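Local coordinates for protein putative phosphosugar isomerase (Silicibacter pomeroyi DSS-3, PDB 3FJ1) that is of unknown function but, as a protein with two SIS domains, probably binds phosphosugars or related carbohydrate derivatives and may act as an isomerase or aminotransferase, at residues 162-167 / 178-183; 37-42 / 170-175. All coordinates share one frame; numbering follows the deposited sequence.

Contact 1: residues 162-167 / 178-183; sequences AGLMLL and AALGNL
L180 meets one flat group on helix 153-171, the peptide between L164 and M165; neither an aromatic ring nor a charged plane takes part. Its CD1 sits above that peptide plane, displaced from the carbonyl carbon, and touches L164 O at 3.8 Å. M165 CA is equally close to the same methyl, at the rim of the peptide. The other branch, L180 CD2, meets L164 CB at 3.8 Å. CD1 thus lies where the two residues join, while CD2 keeps to L164.

With its CG anti to the carbonyl carbon (chi1 -73°), L180 has both methyls brought against helix 153-171. M165, a selenomethionine, adds CG at 4.1 Å from L180 CD1; beyond that, its chain bends at chi3 (67°) and carries SE away toward L23 and V31 of helix 8-41. L164 also packs on A64 of helix 53-69.

This is the close of a helical hairpin: helix 174-181 runs back against helix 153-171 after a short turn, and within these segments L180 makes the contact for it. T307 and A168 also pack on L180, while L183, which begins helix 183-191, packs on V161.

All three touching residues are buried, and what joins them is carbon against carbon, plus one methyl on a carbonyl oxygen. Such a contact has shape but no directional bond, so the position of the second helix here rests on close apolar fit and exclusion of water.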
ATOM      1  N   ALA A 162       4.103 -21.327   0.091  1.00  7.41           N
ATOM      2  CA  ALA A 162       3.686 -21.774   1.430  1.00  7.78           C
ATOM      3  C   ALA A 162       2.282 -21.278   1.782  1.00  8.30           C
ATOM      4  O   ALA A 162       1.440 -22.064   2.261  1.00  7.58           O
ATOM      5  CB  ALA A 162       4.699 -21.380   2.503  1.00  7.72           C
ATOM      6  N   GLY A 163       2.048 -19.975   1.600  1.00  7.36           N
ATOM      7  CA  GLY A 163       0.728 -19.381   1.851  1.00  8.15           C
ATOM      8  C   GLY A 163      -0.353 -19.959   0.946  1.00  6.94           C
ATOM      9  O   GLY A 163      -1.469 -20.239   1.397  1.00  7.83           O
ATOM     10  N   LEU A 164      -0.033 -20.162  -0.324  1.00  7.53           N
ATOM     11  CA  LEU A 164      -0.990 -20.759  -1.265  1.00  7.34           C
ATOM     12  C   LEU A 164      -1.340 -22.209  -0.913  1.00  8.46           C
ATOM     13  O   LEU A 164      -2.493 -22.606  -1.057  1.00  8.09           O
ATOM     14  CB  LEU A 164      -0.526 -20.627  -2.731  1.00  7.44           C
ATOM     15  CG  LEU A 164      -0.585 -19.200  -3.327  1.00  6.97           C
ATOM     16  CD1 LEU A 164       0.147 -19.212  -4.667  1.00  7.75           C
ATOM     17  CD2 LEU A 164      -2.019 -18.557  -3.441  1.00  7.64           C
HETATM   18  N   MSE A 165      -0.343 -22.988  -0.491  1.00  8.37           N
HETATM   19  CA  MSE A 165      -0.537 -24.398  -0.032  1.00  9.56           C
HETATM   20  C   MSE A 165      -1.507 -24.411   1.145  1.00  8.47           C
HETATM   21  O   MSE A 165      -2.430 -25.217   1.196  1.00  9.28           O
HETATM   22  CB  MSE A 165       0.792 -25.024   0.402  1.00 10.17           C
HETATM   23  CG  MSE A 165       1.731 -25.389  -0.744  1.00 10.82           C
HETATM   24 SE   MSE A 165       3.520 -25.831  -0.060  1.00 11.99          SE
HETATM   25  CE  MSE A 165       3.192 -27.501   0.938  1.00 11.08           C
ATOM     26  N   LEU A 166      -1.337 -23.466   2.062  1.00  8.59           N
ATOM     27  CA  LEU A 166      -2.178 -23.403   3.254  1.00  8.83           C
ATOM     28  C   LEU A 166      -3.598 -23.097   2.847  1.00  8.95           C
ATOM     29  O   LEU A 166      -4.529 -23.785   3.251  1.00  9.52           O
ATOM     30  CB  LEU A 166      -1.644 -22.342   4.225  1.00  9.07           C
ATOM     31  CG  LEU A 166      -2.352 -22.130   5.566  1.00  8.99           C
ATOM     32  CD1 LEU A 166      -2.332 -23.420   6.418  1.00  8.54           C
ATOM     33  CD2 LEU A 166      -1.699 -20.918   6.311  1.00  9.41           C
ATOM     34  N   LEU A 167      -3.764 -22.081   1.999  1.00  9.50           N
ATOM     35  CA  LEU A 167      -5.078 -21.693   1.525  1.00  9.07           C
ATOM     36  C   LEU A 167      -5.762 -22.805   0.721  1.00  9.66           C
ATOM     37  O   LEU A 167      -6.972 -22.991   0.817  1.00 10.19           O
ATOM     38  CB  LEU A 167      -4.984 -20.422   0.682  1.00  9.46           C
ATOM     39  CG  LEU A 167      -4.594 -19.148   1.428  1.00  9.71           C
ATOM     40  CD1 LEU A 167      -4.394 -17.980   0.454  1.00 10.45           C
ATOM     41  CD2 LEU A 167      -5.617 -18.844   2.479  1.00 10.30           C
ATOM     42  N   ALA A 178      -3.272 -29.063  -7.446  1.00 11.88           N
ATOM     43  CA  ALA A 178      -2.647 -29.686  -8.635  1.00 11.66           C
ATOM     44  C   ALA A 178      -1.675 -28.747  -9.280  1.00 10.85           C
ATOM     45  O   ALA A 178      -0.577 -29.170  -9.668  1.00 11.07           O
ATOM     46  CB  ALA A 178      -3.718 -30.119  -9.656  1.00 11.67           C
ATOM     47  N   ALA A 179      -2.080 -27.479  -9.439  1.00 10.75           N
ATOM     48  CA  ALA A 179      -1.195 -26.459  -9.989  1.00 10.19           C
ATOM     49  C   ALA A 179       0.054 -26.277  -9.126  1.00  9.55           C
ATOM     50  O   ALA A 179       1.167 -26.205  -9.638  1.00  9.47           O
ATOM     51  CB  ALA A 179      -1.917 -25.148 -10.117  1.00 10.21           C
ATOM     52  N   LEU A 180      -0.145 -26.180  -7.821  1.00  9.41           N
ATOM     53  CA  LEU A 180       0.988 -26.068  -6.880  1.00  9.47           C
ATOM     54  C   LEU A 180       1.954 -27.242  -7.073  1.00 10.49           C
ATOM     55  O   LEU A 180       3.183 -27.056  -7.093  1.00  9.96           O
ATOM     56  CB  LEU A 180       0.481 -26.030  -5.435  1.00  9.20           C
ATOM     57  CG  LEU A 180      -0.199 -24.728  -5.000  1.00  9.35           C
ATOM     58  CD1 LEU A 180      -1.074 -24.953  -3.710  1.00  8.70           C
ATOM     59  CD2 LEU A 180       0.837 -23.546  -4.831  1.00  9.59           C
ATOM     60  N   GLY A 181       1.385 -28.435  -7.204  1.00 10.76           N
ATOM     61  CA  GLY A 181       2.156 -29.661  -7.393  1.00 11.67           C
ATOM     62  C   GLY A 181       3.044 -29.622  -8.619  1.00 12.30           C
ATOM     63  O   GLY A 181       4.122 -30.221  -8.640  1.00 12.57           O
ATOM     64  N   ASN A 182       2.573 -28.963  -9.668  1.00 12.69           N
ATOM     65  CA  ASN A 182       3.343 -28.813 -10.910  1.00 13.12           C
ATOM     66  C   ASN A 182       4.249 -27.585 -10.987  1.00 12.28           C
ATOM     67  O   ASN A 182       4.918 -27.383 -12.004  1.00 11.74           O
ATOM     68  CB  ASN A 182       2.399 -28.779 -12.105  1.00 14.07           C
ATOM     69  CG  ASN A 182       1.695 -30.107 -12.324  1.00 14.86           C
ATOM     70  OD1 ASN A 182       2.317 -31.167 -12.239  1.00 15.74           O
ATOM     71  ND2 ASN A 182       0.384 -30.051 -12.566  1.00 15.41           N
ATOM     72  N   LEU A 183       4.297 -26.766  -9.933  1.00 12.17           N
ATOM     73  CA  LEU A 183       5.090 -25.548  -9.980  1.00 11.64           C
ATOM     74  C   LEU A 183       6.571 -25.704 -10.288  1.00 11.73           C
ATOM     75  O   LEU A 183       7.099 -24.861 -10.988  1.00 11.13           O
ATOM     76  CB  LEU A 183       4.940 -24.698  -8.720  1.00 12.49           C
ATOM     77  CG  LEU A 183       3.813 -23.670  -8.727  1.00 12.78           C
ATOM     78  CD1 LEU A 183       3.778 -22.956  -7.346  1.00 13.13           C
ATOM     79  CD2 LEU A 183       3.946 -22.668  -9.881  1.00 12.34           C
TER

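Contact 2: residues 37-42 / 170-175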
ATOM      1  N   VAL A  37      -6.302 -27.152  11.656  1.00 10.44           N
ATOM      2  CA  VAL A  37      -6.597 -26.234  12.764  1.00 10.95           C
ATOM      3  C   VAL A  37      -7.511 -25.100  12.272  1.00 11.01           C
ATOM      4  O   VAL A  37      -8.476 -24.744  12.938  1.00 11.07           O
ATOM      5  CB  VAL A  37      -5.299 -25.682  13.387  1.00 11.38           C
ATOM      6  CG1 VAL A  37      -5.612 -24.562  14.384  1.00 12.04           C
ATOM      7  CG2 VAL A  37      -4.485 -26.828  14.072  1.00 11.60           C
ATOM      8  N   LEU A  38      -7.216 -24.533  11.102  1.00 11.30           N
ATOM      9  CA  LEU A  38      -8.036 -23.441  10.558  1.00 11.61           C
ATOM     10  C   LEU A  38      -9.450 -23.896  10.188  1.00 11.91           C
ATOM     11  O   LEU A  38     -10.399 -23.165  10.404  1.00 11.94           O
ATOM     12  CB  LEU A  38      -7.345 -22.795   9.338  1.00 12.35           C
ATOM     13  CG  LEU A  38      -6.050 -22.026   9.659  1.00 11.87           C
ATOM     14  CD1 LEU A  38      -5.290 -21.643   8.366  1.00 11.99           C
ATOM     15  CD2 LEU A  38      -6.378 -20.775  10.533  1.00 12.48           C
ATOM     16  N   ARG A  39      -9.603 -25.105   9.658  1.00 12.97           N
ATOM     17  CA  ARG A  39     -10.944 -25.569   9.297  1.00 14.05           C
ATOM     18  C   ARG A  39     -11.751 -25.749  10.582  1.00 14.34           C
ATOM     19  O   ARG A  39     -12.951 -25.485  10.627  1.00 15.11           O
ATOM     20  CB  ARG A  39     -10.904 -26.865   8.482  1.00 15.16           C
ATOM     21  CG  ARG A  39     -10.545 -26.660   7.022  1.00 16.28           C
ATOM     22  CD  ARG A  39     -10.825 -27.914   6.202  1.00 17.41           C
ATOM     23  NE  ARG A  39     -10.105 -29.070   6.706  1.00 18.00           N
ATOM     24  CZ  ARG A  39      -8.837 -29.384   6.435  1.00 18.43           C
ATOM     25  NH1 ARG A  39      -8.082 -28.642   5.650  1.00 19.11           N
ATOM     26  NH2 ARG A  39      -8.317 -30.467   6.966  1.00 19.33           N
ATOM     27  N   LEU A  40     -11.077 -26.191  11.641  1.00 13.93           N
ATOM     28  CA  LEU A  40     -11.715 -26.385  12.932  1.00 13.89           C
ATOM     29  C   LEU A  40     -12.053 -25.051  13.615  1.00 13.79           C
ATOM     30  O   LEU A  40     -13.195 -24.836  14.002  1.00 13.64           O
ATOM     31  CB  LEU A  40     -10.805 -27.234  13.821  1.00 13.75           C
ATOM     32  CG  LEU A  40     -11.258 -27.517  15.245  1.00 13.48           C
ATOM     33  CD1 LEU A  40     -12.685 -28.112  15.288  1.00 13.24           C
ATOM     34  CD2 LEU A  40     -10.227 -28.438  15.872  1.00 13.07           C
ATOM     35  N   ARG A  41     -11.064 -24.178  13.770  1.00 13.92           N
ATOM     36  CA  ARG A  41     -11.289 -22.865  14.395  1.00 14.93           C
ATOM     37  C   ARG A  41     -12.227 -21.994  13.548  1.00 14.79           C
ATOM     38  O   ARG A  41     -12.968 -21.196  14.099  1.00 14.31           O
ATOM     39  CB  ARG A  41      -9.979 -22.115  14.661  1.00 15.78           C
ATOM     40  CG  ARG A  41      -8.973 -22.828  15.565  1.00 16.70           C
ATOM     41  CD  ARG A  41      -9.481 -23.069  16.998  1.00 17.93           C
ATOM     42  NE  ARG A  41      -8.393 -23.667  17.788  1.00 18.51           N
ATOM     43  CZ  ARG A  41      -8.339 -24.906  18.290  1.00 18.92           C
ATOM     44  NH1 ARG A  41      -9.344 -25.772  18.190  1.00 18.24           N
ATOM     45  NH2 ARG A  41      -7.233 -25.271  18.945  1.00 19.44           N
ATOM     46  N   ASP A  42     -12.136 -22.104  12.220  1.00 14.97           N
ATOM     47  CA  ASP A  42     -13.068 -21.438  11.306  1.00 15.36           C
ATOM     48  C   ASP A  42     -13.084 -19.908  11.503  1.00 14.62           C
ATOM     49  O   ASP A  42     -14.139 -19.315  11.733  1.00 13.74           O
ATOM     50  CB  ASP A  42     -14.472 -22.037  11.515  1.00 16.73           C
ATOM     51  CG  ASP A  42     -15.376 -21.929  10.283  1.00 18.24           C
ATOM     52  OD1 ASP A  42     -14.940 -21.403   9.238  1.00 18.77           O
ATOM     53  OD2 ASP A  42     -16.524 -22.450  10.353  1.00 19.65           O
ATOM     54  N   TRP A 170      -6.827 -25.488   3.192  1.00 12.43           N
ATOM     55  CA  TRP A 170      -7.940 -24.935   3.972  1.00 12.26           C
ATOM     56  C   TRP A 170      -9.230 -24.915   3.149  1.00 12.51           C
ATOM     57  O   TRP A 170     -10.291 -25.333   3.646  1.00 13.75           O
ATOM     58  CB  TRP A 170      -7.511 -23.566   4.512  1.00 12.86           C
ATOM     59  CG  TRP A 170      -8.486 -22.823   5.344  1.00 13.07           C
ATOM     60  CD1 TRP A 170      -9.633 -23.269   5.893  1.00 12.89           C
ATOM     61  CD2 TRP A 170      -8.306 -21.488   5.799  1.00 13.44           C
ATOM     62  NE1 TRP A 170     -10.236 -22.260   6.615  1.00 12.81           N
ATOM     63  CE2 TRP A 170      -9.425 -21.157   6.577  1.00 13.52           C
ATOM     64  CE3 TRP A 170      -7.311 -20.529   5.599  1.00 13.01           C
ATOM     65  CZ2 TRP A 170      -9.576 -19.899   7.167  1.00 13.39           C
ATOM     66  CZ3 TRP A 170      -7.470 -19.275   6.198  1.00 13.13           C
ATOM     67  CH2 TRP A 170      -8.594 -18.982   6.947  1.00 13.21           C
ATOM     68  N   ALA A 171      -9.151 -24.487   1.889  1.00 12.29           N
ATOM     69  CA  ALA A 171     -10.291 -24.459   0.989  1.00 12.85           C
ATOM     70  C   ALA A 171     -10.602 -25.851   0.410  1.00 14.09           C
ATOM     71  O   ALA A 171     -11.688 -26.069  -0.164  1.00 14.82           O
ATOM     72  CB  ALA A 171     -10.033 -23.438  -0.179  1.00 13.23           C
ATOM     73  N   GLU A 172      -9.662 -26.777   0.566  1.00 14.62           N
ATOM     74  CA  GLU A 172      -9.761 -28.119  -0.013  1.00 16.16           C
ATOM     75  C   GLU A 172      -9.965 -28.003  -1.526  1.00 15.52           C
ATOM     76  O   GLU A 172     -10.884 -28.590  -2.100  1.00 15.64           O
ATOM     77  CB  GLU A 172     -10.867 -28.929   0.689  1.00 17.28           C
ATOM     78  CG  GLU A 172     -10.550 -29.131   2.182  1.00 18.47           C
ATOM     79  CD  GLU A 172     -11.632 -29.875   2.926  1.00 19.42           C
ATOM     80  OE1 GLU A 172     -12.707 -29.273   3.208  1.00 21.64           O
ATOM     81  OE2 GLU A 172     -11.374 -31.042   3.264  1.00 20.81           O
ATOM     82  N   ASP A 173      -9.098 -27.221  -2.157  1.00 14.40           N
ATOM     83  CA  ASP A 173      -9.213 -26.914  -3.581  1.00 14.31           C
ATOM     84  C   ASP A 173      -8.217 -27.760  -4.373  1.00 14.76           C
ATOM     85  O   ASP A 173      -7.017 -27.495  -4.391  1.00 13.93           O
ATOM     86  CB  ASP A 173      -8.985 -25.430  -3.809  1.00 15.29           C
ATOM     87  CG  ASP A 173      -9.318 -24.987  -5.215  1.00 15.12           C
ATOM     88  OD1 ASP A 173      -8.854 -25.574  -6.219  1.00 14.50           O
ATOM     89  OD2 ASP A 173     -10.078 -24.031  -5.313  1.00 16.69           O
ATOM     90  N   ASP A 174      -8.748 -28.780  -5.035  1.00 14.66           N
ATOM     91  CA  ASP A 174      -7.904 -29.700  -5.795  1.00 15.38           C
ATOM     92  C   ASP A 174      -7.299 -29.112  -7.068  1.00 13.78           C
ATOM     93  O   ASP A 174      -6.266 -29.575  -7.502  1.00 14.07           O
ATOM     94  CB  ASP A 174      -8.684 -30.985  -6.102  1.00 16.94           C
ATOM     95  CG  ASP A 174      -8.960 -31.808  -4.860  1.00 18.63           C
ATOM     96  OD1 ASP A 174      -8.137 -31.810  -3.917  1.00 20.36           O
ATOM     97  OD2 ASP A 174      -9.983 -32.510  -4.829  1.00 20.74           O
ATOM     98  N   GLY A 175      -7.936 -28.134  -7.693  1.00 13.22           N
ATOM     99  CA  GLY A 175      -7.342 -27.498  -8.884  1.00 12.99           C
ATOM    100  C   GLY A 175      -6.099 -26.710  -8.498  1.00 12.64           C
ATOM    101  O   GLY A 175      -5.030 -26.797  -9.150  1.00 12.54           O
TER
HETATM  102  O   HOH W   1     -13.029 -23.124   7.280  1.00 32.91           O
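A Schellman motif closes helix 153-171, in the first SIS domain, and brings W170 and E172 against L38 and R39 in the last turn of helix 8-41. In the motif, E172 is the C-prime residue with positive phi; its N bonds to D169 O and D173 N to A168 O. D173 then caps the next helix through OD1 to L176 N.

W170 carries most of the contact. L38 lies over one face of the indole: CB stands 3.8 Å from the centroid of the five-membered ring, 10° off the normal, a CH-pi contact. Further along, L38 CD1 rests on CE3 of the six-membered ring at 3.6 Å. Because W170 has CG anti to its own N (chi1 -180°), the indole swings across to helix 8-41; P43, L69 of helix 53-69 and L94 of strand 93-99 also touch it.

R39 runs past the indole the opposite way, its CG 3.7 Å from W170 CD1. Its guanidinium stacks on the E172 carboxylate with the planes 14° apart. The oxygen OE2 lies well out of the guanidinium plane, 4.2 Å from NE, so any attraction is probably of charge alone, with no N-H aimed at it.

Putting a leucine in place of W170 would probably strip L38 of the flat surface beneath it and leave the bridging water without its indole donor. D42, at whose side R89 of the second subunit packs, is the other end of that bridge: the water lies in the indole plane, accepts from W170 NE1 at 3.0 Å and donates to D42 OD1 at 3.2 Å.

How the contacts relate
Helix 153-171 is common to both contacts: contact 1 uses its middle, and contact 2 its C-terminal end. Their centres lie about 13 Å apart. They meet directly where L166 CD1 comes 4.0 Å from L38 CD1, so L38 bridges from the indole of contact 2 to the helix stretch of contact 1. The two differ in character. Contact 1, about 14 Å from the chain centre, is apolar in its side chains and buried; contact 2, about 22 Å out, adds charge and water at its rim. Together they set helix 153-171 between helix 8-41 and the returning helix 174-181.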